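Local structure of putative Nudix hydrolase DR_0079 (Deinococcus radiodurans, 2O5F) at residues E7-L11 with Q21-T25; R35-A39 with Y78-F82; Q47-R53 with I134-L140. The protein hydrolyses nucleoside di- and triphosphates to monophosphates with magnesium as cofactor, with a marked preference for CDP and CTP. All coordinates share one frame; numbering follows the deposited sequence.

Contact 1 of 3, residues E7-L11 with Q21-T25; sequences ERLDL and QILRT
Leu9 and Ile22 face each other as the hydrogen-bonded pair of an antiparallel beta hairpin made by strands 8-12 and 18-23. Leu9 N gives its hydrogen to Ile22 O at 2.7 Å, and Ile22 N returns one to Leu9 O at 2.8 Å. The non-hydrogen-bonded pairs Arg8 with Leu23 and Asp10 with Gln21 flank them and place their four side chains together on one face, while Leu9 and Ile22 turn to the other. Beyond the ladder, Arg24 N donates to Glu7 O (2.7 Å), which also accepts from a water that contacts Thr25 OG1.

On the face of Arg8, Asp10, Gln21 and Leu23, Gln21 bends at its second torsion (chi2 74°), which folds its amide alongside the Asp10 carboxylate. Gln21 NE2 then reaches Asp10 OD2 at 2.8 Å in an almost straight bond (173°). Asp10 OD2 lies in the amide plane of Gln21, while the N-H meets that oxygen on the anti side, 34° out of the carboxylate plane. That carboxylate is also tied to the Nudix box: OD2 to Ser74 OG and OD1 to Gly75 N. An acid suits this place because its two oxygens can serve three donors. Next to this pair, Leu23 CD2 lies at the edge of the Arg8 guanidinium, 3.9 Å from Arg8 NE.

On the face of Leu9 and Ile22 the contacts are apolar. Leu11 crosses Ile22 at about a right angle, Leu11 CD2 resting 3.6 Å from Ile22 CG2. Arg24 contributes its aliphatic stem, running side by side with Leu9 so that Arg24 CD packs 3.9 Å from Leu9 CD1.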
# COMPACT_ATOMS: atom_id res chain seq x y z
N GLU A 7 3.56 -14.81 -9.19
CA GLU A 7 3.16 -15.70 -8.07
C GLU A 7 4.33 -16.06 -7.15
O GLU A 7 4.14 -16.69 -6.11
CB GLU A 7 2.51 -16.97 -8.61
CG GLU A 7 3.32 -17.68 -9.68
CD GLU A 7 2.67 -18.98 -10.14
OE1 GLU A 7 3.16 -19.57 -11.12
OE2 GLU A 7 1.68 -19.40 -9.50
N ARG A 8 5.54 -15.66 -7.53
CA ARG A 8 6.73 -15.94 -6.72
C ARG A 8 7.21 -14.65 -6.05
O ARG A 8 7.25 -13.59 -6.68
CB ARG A 8 7.84 -16.51 -7.60
CG ARG A 8 9.00 -17.09 -6.81
CD ARG A 8 9.79 -18.07 -7.65
NE ARG A 8 8.94 -19.16 -8.13
CZ ARG A 8 9.37 -20.18 -8.87
NH1 ARG A 8 10.65 -20.26 -9.20
NH2 ARG A 8 8.52 -21.12 -9.26
N LEU A 9 7.56 -14.75 -4.77
CA LEU A 9 8.03 -13.60 -4.01
C LEU A 9 9.44 -13.82 -3.48
O LEU A 9 9.87 -14.96 -3.28
CB LEU A 9 7.09 -13.36 -2.82
CG LEU A 9 5.59 -13.35 -3.12
CD1 LEU A 9 4.80 -13.20 -1.83
CD2 LEU A 9 5.29 -12.22 -4.09
N ASP A 10 10.15 -12.72 -3.25
CA ASP A 10 11.50 -12.80 -2.71
C ASP A 10 11.39 -12.91 -1.18
O ASP A 10 10.52 -12.29 -0.58
CB ASP A 10 12.30 -11.53 -3.06
CG ASP A 10 12.95 -11.60 -4.43
OD1 ASP A 10 13.22 -10.52 -5.01
OD2 ASP A 10 13.20 -12.72 -4.93
N LEU A 11 12.26 -13.72 -0.58
CA LEU A 11 12.29 -13.86 0.87
C LEU A 11 13.39 -12.91 1.34
O LEU A 11 14.46 -12.84 0.73
CB LEU A 11 12.65 -15.30 1.27
CG LEU A 11 11.57 -16.38 1.13
CD1 LEU A 11 12.21 -17.76 1.30
CD2 LEU A 11 10.47 -16.16 2.16
N GLN A 21 13.42 -17.40 -2.21
CA GLN A 21 12.13 -17.12 -2.83
C GLN A 21 11.05 -18.04 -2.29
O GLN A 21 11.34 -19.09 -1.72
CB GLN A 21 12.19 -17.29 -4.35
CG GLN A 21 12.84 -16.16 -5.13
CD GLN A 21 14.35 -16.15 -4.99
OE1 GLN A 21 15.00 -17.19 -5.03
NE2 GLN A 21 14.92 -14.95 -4.85
N ILE A 22 9.79 -17.65 -2.49
CA ILE A 22 8.68 -18.46 -2.03
C ILE A 22 7.44 -18.16 -2.86
O ILE A 22 7.26 -17.04 -3.34
CB ILE A 22 8.39 -18.19 -0.53
CG1 ILE A 22 7.31 -19.16 -0.02
CG2 ILE A 22 7.92 -16.75 -0.33
CD1 ILE A 22 7.07 -19.05 1.46
N LEU A 23 6.60 -19.17 -3.04
CA LEU A 23 5.37 -19.00 -3.79
C LEU A 23 4.37 -18.27 -2.92
O LEU A 23 4.24 -18.54 -1.72
CB LEU A 23 4.80 -20.36 -4.21
CG LEU A 23 5.58 -21.11 -5.29
CD1 LEU A 23 5.01 -22.51 -5.44
CD2 LEU A 23 5.50 -20.35 -6.60
N ARG A 24 3.67 -17.32 -3.53
CA ARG A 24 2.66 -16.51 -2.85
C ARG A 24 1.60 -17.36 -2.14
O ARG A 24 1.09 -16.97 -1.09
CB ARG A 24 1.98 -15.61 -3.89
CG ARG A 24 0.72 -14.91 -3.41
CD ARG A 24 1.03 -13.79 -2.44
NE ARG A 24 -0.18 -13.12 -1.99
CZ ARG A 24 -1.06 -13.64 -1.14
NH1 ARG A 24 -0.86 -14.86 -0.64
NH2 ARG A 24 -2.14 -12.95 -0.78
N THR A 25 1.28 -18.51 -2.72
CA THR A 25 0.27 -19.40 -2.14
C THR A 25 0.84 -20.49 -1.24
O THR A 25 0.10 -21.37 -0.79
CB THR A 25 -0.57 -20.06 -3.24
OG1 THR A 25 0.28 -20.77 -4.14
CG2 THR A 25 -1.36 -19.00 -4.01
O HOH W 1 1.65 -18.61 -6.02

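Contact 2 of 3, residues R35-A39 with Y78-F82; sequences RVVNA and YEEAF
Tyr78 O accepts the helical hydrogen bond from Phe82 N at 3.0 Å, and the Val37 CG1 methyl from the strand merely lies against that oxygen at 3.4 Å. Here the first turn of the Nudix-box helix 78-90 lies across strand 35-42, their short axes 56° apart, and no hydrogen bond joins the two segments. Val37 suits the centre because both its branches find partners: CG1 sits at the edge of the Tyr78 ring, 3.7 Å from Tyr78 CD1, and CG2 meets Ala81 CB at 3.9 Å, where the small methyl lets the helix come close. Farther along, the first torsion of Phe82 (chi1 175°) sets its ring opposite the backbone N and carries Phe82 CE1 to 3.5 Å from Ala39 CB; Tyr119 and Trp99 pack on the same ring.

At the other end, the guanidinium of Arg35 has Tyr78 CE2 over one face, with the two planes 49° apart. The Tyr78 hydroxyl is hydrogen-bonded to Asp16. Were the tyrosine replaced by an alanine, Asp16 would probably lose that hydroxyl partner and a gap would open beside Val37 and Arg35. The chemistry is thus chiefly apolar between the segments, with the polar side-chain groups gathered at the tyrosine-arginine end, and it seats the helix that carries the inferred magnesium ligands Glu85 and Glu89.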
# COMPACT_ATOMS: atom_id res chain seq x y z
N ARG A 35 8.30 -8.62 1.03
CA ARG A 35 8.19 -7.19 0.79
C ARG A 35 6.90 -6.79 0.06
O ARG A 35 6.42 -7.49 -0.84
CB ARG A 35 9.40 -6.70 -0.02
CG ARG A 35 10.73 -7.25 0.51
CD ARG A 35 11.98 -6.46 0.11
NE ARG A 35 12.44 -6.71 -1.24
CZ ARG A 35 13.70 -6.59 -1.64
NH1 ARG A 35 14.67 -6.21 -0.81
NH2 ARG A 35 14.01 -6.86 -2.90
N VAL A 36 6.32 -5.67 0.48
CA VAL A 36 5.12 -5.13 -0.15
C VAL A 36 5.32 -3.64 -0.37
O VAL A 36 6.26 -3.05 0.17
CB VAL A 36 3.86 -5.33 0.74
CG1 VAL A 36 3.62 -6.81 0.99
CG2 VAL A 36 4.03 -4.58 2.07
N VAL A 37 4.46 -3.03 -1.17
CA VAL A 37 4.52 -1.60 -1.40
C VAL A 37 3.14 -1.06 -1.06
O VAL A 37 2.13 -1.76 -1.21
CB VAL A 37 4.87 -1.24 -2.88
CG1 VAL A 37 6.36 -1.39 -3.13
CG2 VAL A 37 4.09 -2.15 -3.83
N ASN A 38 3.10 0.17 -0.58
CA ASN A 38 1.85 0.82 -0.22
C ASN A 38 2.01 2.27 -0.63
O ASN A 38 3.11 2.82 -0.58
CB ASN A 38 1.60 0.72 1.29
CG ASN A 38 1.09 -0.65 1.71
OD1 ASN A 38 0.05 -1.10 1.25
ND2 ASN A 38 1.83 -1.31 2.59
N ALA A 39 0.93 2.89 -1.08
CA ALA A 39 0.99 4.29 -1.47
C ALA A 39 -0.33 4.97 -1.20
O ALA A 39 -1.38 4.34 -1.16
CB ALA A 39 1.35 4.41 -2.95
N TYR A 78 11.24 -2.16 -5.40
CA TYR A 78 10.08 -1.50 -4.81
C TYR A 78 9.39 -0.55 -5.79
O TYR A 78 8.17 -0.57 -5.92
CB TYR A 78 10.50 -0.72 -3.56
CG TYR A 78 10.75 -1.58 -2.32
CD1 TYR A 78 9.69 -2.07 -1.57
CD2 TYR A 78 12.05 -1.88 -1.91
CE1 TYR A 78 9.91 -2.84 -0.42
CE2 TYR A 78 12.28 -2.65 -0.76
CZ TYR A 78 11.21 -3.12 -0.03
OH TYR A 78 11.44 -3.85 1.11
N GLU A 79 10.17 0.26 -6.49
CA GLU A 79 9.61 1.21 -7.45
C GLU A 79 8.86 0.50 -8.58
O GLU A 79 7.79 0.94 -9.00
CB GLU A 79 10.72 2.09 -8.05
CG GLU A 79 10.19 3.23 -8.91
CD GLU A 79 11.30 4.01 -9.60
OE1 GLU A 79 12.42 4.07 -9.04
OE2 GLU A 79 11.05 4.57 -10.69
N GLU A 80 9.42 -0.60 -9.07
CA GLU A 80 8.78 -1.35 -10.15
C GLU A 80 7.45 -1.93 -9.69
O GLU A 80 6.48 -1.94 -10.45
CB GLU A 80 9.71 -2.45 -10.65
CG GLU A 80 10.95 -1.92 -11.36
CD GLU A 80 11.99 -2.99 -11.63
OE1 GLU A 80 11.86 -4.10 -11.07
OE2 GLU A 80 12.94 -2.71 -12.40
N ALA A 81 7.39 -2.41 -8.45
CA ALA A 81 6.16 -2.99 -7.94
C ALA A 81 5.12 -1.87 -7.82
O ALA A 81 3.93 -2.07 -8.09
CB ALA A 81 6.40 -3.64 -6.59
N PHE A 82 5.58 -0.70 -7.40
CA PHE A 82 4.72 0.46 -7.23
C PHE A 82 4.12 0.83 -8.58
O PHE A 82 2.90 0.96 -8.70
CB PHE A 82 5.54 1.62 -6.64
CG PHE A 82 4.80 2.92 -6.52
CD1 PHE A 82 3.44 2.95 -6.23
CD2 PHE A 82 5.47 4.13 -6.69
CE1 PHE A 82 2.77 4.17 -6.10
CE2 PHE A 82 4.81 5.34 -6.56
CZ PHE A 82 3.45 5.36 -6.27

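Contact 3 of 3, residues Q47-R53 with I134-L140; sequences QLWIPRR and ISGGEWL
Leu48 N donates to Leu140 O at 2.8 Å and Leu140 N to Leu48 O at 2.9 Å, a reciprocal pair that opens the antiparallel ladder between strands 48-52 and 136-140. Ile50 and Glu138 form the next hydrogen-bonded pair, and Ser135 N adds a bond to Arg52 O. Ile50 O has a second donor, a water that also donates to Glu138 OE2. Glu138 OE2 and Arg52 NH1 form a long salt bridge, 3.9 Å, but the carboxylate's stronger partner is Arg148 on helix 142-151. A second water accepts from Trp49 NE1 (2.8 Å) and donates to Gly137 O, satisfying the indole N-H.

Two indoles dominate the packing. Trp49 has its indole swung away from the backbone N (chi1 -169°), which directs its edge at the face of Trp139, a T-shaped stack with the five-membered rings 4.8 Å apart and the planes at 65°. Trp49 CB completes it by a CH-pi contact, 3.8 Å from the centroid of the Trp139 six-membered ring. Trp139 NE1 is held by Thr126. One face of Trp49 also rests over the backbone, where Gly137 CA lies 3.5 Å from Trp49 CZ2; a beta carbon there would run into the ring, so the indole as placed leaves no room for a side chain, which suits glycine.

Beyond the indoles, Pro51 CB packs on Ile134 CG2 at 3.7 Å, while Pro51 CG lies over the guanidinium of Arg53 and Ile134 touches its edge. Apolar neighbours thus flank the guanidinium, whose polar contacts are weak: long ion pairs to Glu89, Asp65 and Asp133 and a weak hydrogen bond to Ser67 O. Such a setting is consistent with a positive charge that balances the acidic residues near the inferred magnesium site.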
# COMPACT_ATOMS: atom_id res chain seq x y z
N GLN A 47 -6.39 15.57 1.50
CA GLN A 47 -7.20 14.37 1.64
C GLN A 47 -6.52 13.21 0.91
O GLN A 47 -5.79 13.42 -0.06
CB GLN A 47 -8.59 14.60 1.03
CG GLN A 47 -9.38 15.71 1.71
CD GLN A 47 -10.61 16.09 0.91
OE1 GLN A 47 -10.51 16.35 -0.30
NE2 GLN A 47 -11.76 16.15 1.56
N LEU A 48 -6.76 11.99 1.38
CA LEU A 48 -6.19 10.81 0.75
C LEU A 48 -7.32 10.06 0.05
O LEU A 48 -8.43 9.97 0.58
CB LEU A 48 -5.57 9.91 1.83
CG LEU A 48 -4.59 10.55 2.82
CD1 LEU A 48 -4.16 9.51 3.85
CD2 LEU A 48 -3.36 11.10 2.08
N TRP A 49 -7.08 9.53 -1.15
CA TRP A 49 -8.15 8.81 -1.84
C TRP A 49 -8.12 7.39 -1.29
O TRP A 49 -7.19 6.62 -1.55
CB TRP A 49 -7.94 8.79 -3.35
CG TRP A 49 -9.16 8.28 -4.08
CD1 TRP A 49 -10.32 8.95 -4.31
CD2 TRP A 49 -9.34 6.97 -4.65
NE1 TRP A 49 -11.22 8.15 -4.99
CE2 TRP A 49 -10.64 6.92 -5.21
CE3 TRP A 49 -8.52 5.83 -4.74
CZ2 TRP A 49 -11.15 5.79 -5.84
CZ3 TRP A 49 -9.03 4.69 -5.38
CH2 TRP A 49 -10.33 4.69 -5.92
N ILE A 50 -9.16 7.04 -0.55
CA ILE A 50 -9.23 5.73 0.08
C ILE A 50 -10.24 4.82 -0.59
O ILE A 50 -11.45 5.07 -0.52
CB ILE A 50 -9.59 5.89 1.58
CG1 ILE A 50 -8.54 6.78 2.27
CG2 ILE A 50 -9.63 4.52 2.25
CD1 ILE A 50 -7.11 6.24 2.18
N PRO A 51 -9.76 3.75 -1.23
CA PRO A 51 -10.70 2.85 -1.89
C PRO A 51 -11.30 1.84 -0.92
O PRO A 51 -10.87 1.73 0.23
CB PRO A 51 -9.84 2.17 -2.95
CG PRO A 51 -8.50 2.07 -2.29
CD PRO A 51 -8.36 3.42 -1.58
N ARG A 52 -12.30 1.13 -1.41
CA ARG A 52 -12.97 0.10 -0.64
C ARG A 52 -12.61 -1.19 -1.36
O ARG A 52 -13.04 -1.42 -2.49
CB ARG A 52 -14.47 0.33 -0.66
CG ARG A 52 -15.19 -0.23 0.53
CD ARG A 52 -16.65 0.14 0.51
NE ARG A 52 -17.12 0.45 1.85
CZ ARG A 52 -16.68 1.47 2.58
NH1 ARG A 52 -15.75 2.28 2.08
NH2 ARG A 52 -17.15 1.67 3.80
N ARG A 53 -11.77 -1.99 -0.70
CA ARG A 53 -11.28 -3.28 -1.20
C ARG A 53 -11.41 -4.34 -0.10
O ARG A 53 -10.36 -4.89 0.30
CB ARG A 53 -9.80 -3.16 -1.56
CG ARG A 53 -9.48 -2.16 -2.64
CD ARG A 53 -7.98 -1.90 -2.70
NE ARG A 53 -7.63 -1.08 -3.85
CZ ARG A 53 -6.46 -0.46 -4.00
NH1 ARG A 53 -5.52 -0.58 -3.07
NH2 ARG A 53 -6.23 0.26 -5.09
N ILE A 134 -11.81 -2.85 -6.73
CA ILE A 134 -12.30 -1.69 -5.99
C ILE A 134 -13.75 -1.38 -6.31
O ILE A 134 -14.10 -1.18 -7.47
CB ILE A 134 -11.44 -0.46 -6.32
CG1 ILE A 134 -9.99 -0.72 -5.90
CG2 ILE A 134 -12.01 0.78 -5.63
CD1 ILE A 134 -9.03 0.39 -6.27
N SER A 135 -14.60 -1.31 -5.29
CA SER A 135 -16.01 -1.02 -5.51
C SER A 135 -16.28 0.48 -5.61
O SER A 135 -17.29 0.91 -6.17
CB SER A 135 -16.86 -1.64 -4.39
OG SER A 135 -16.53 -1.15 -3.11
N GLY A 136 -15.37 1.28 -5.07
CA GLY A 136 -15.54 2.72 -5.10
C GLY A 136 -14.50 3.33 -4.17
O GLY A 136 -13.78 2.59 -3.51
N GLY A 137 -14.41 4.65 -4.13
CA GLY A 137 -13.44 5.27 -3.25
C GLY A 137 -13.87 6.67 -2.87
O GLY A 137 -14.80 7.20 -3.46
N GLU A 138 -13.21 7.25 -1.88
CA GLU A 138 -13.55 8.60 -1.48
C GLU A 138 -12.37 9.36 -0.92
O GLU A 138 -11.43 8.78 -0.37
CB GLU A 138 -14.72 8.58 -0.48
CG GLU A 138 -14.50 7.79 0.79
CD GLU A 138 -15.82 7.34 1.46
OE1 GLU A 138 -16.72 8.17 1.71
OE2 GLU A 138 -15.94 6.13 1.76
N TRP A 139 -12.39 10.68 -1.12
CA TRP A 139 -11.33 11.52 -0.60
C TRP A 139 -11.67 11.75 0.87
O TRP A 139 -12.76 12.21 1.20
CB TRP A 139 -11.28 12.84 -1.36
CG TRP A 139 -10.78 12.69 -2.77
CD1 TRP A 139 -11.53 12.60 -3.90
CD2 TRP A 139 -9.41 12.61 -3.19
NE1 TRP A 139 -10.71 12.48 -5.00
CE2 TRP A 139 -9.41 12.49 -4.59
CE3 TRP A 139 -8.18 12.64 -2.51
CZ2 TRP A 139 -8.22 12.39 -5.34
CZ3 TRP A 139 -7.00 12.55 -3.25
CH2 TRP A 139 -7.04 12.43 -4.65
N LEU A 140 -10.74 11.39 1.74
CA LEU A 140 -10.97 11.53 3.16
C LEU A 140 -9.77 12.11 3.85
O LEU A 140 -8.62 11.86 3.46
CB LEU A 140 -11.27 10.17 3.79
CG LEU A 140 -12.47 9.35 3.33
CD1 LEU A 140 -12.38 7.97 3.97
CD2 LEU A 140 -13.78 10.04 3.71
O HOH W 2 -13.85 9.08 -5.40
O HOH W 3 -14.13 4.35 0.40

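Contacts 1 and 3 lie on opposite sides of the chain's centre, their centres 29 Å apart, with contact 2 between them at 15 Å from the first and 19 Å from the third. Contacts 1 and 2 just meet, Asp10 OD1 standing 4.3 Å from Arg35 NH2; contacts 2 and 3 do not touch, but their segments alternate along the chain. They differ in how near they come to the inferred magnesium ligands. Side chain to side chain, Val37 of contact 2 comes within about 4 Å of Glu85, Arg53 of contact 3 within about 4 Å of Glu89, and Leu9 of contact 1 only within about 9 Å of Glu85.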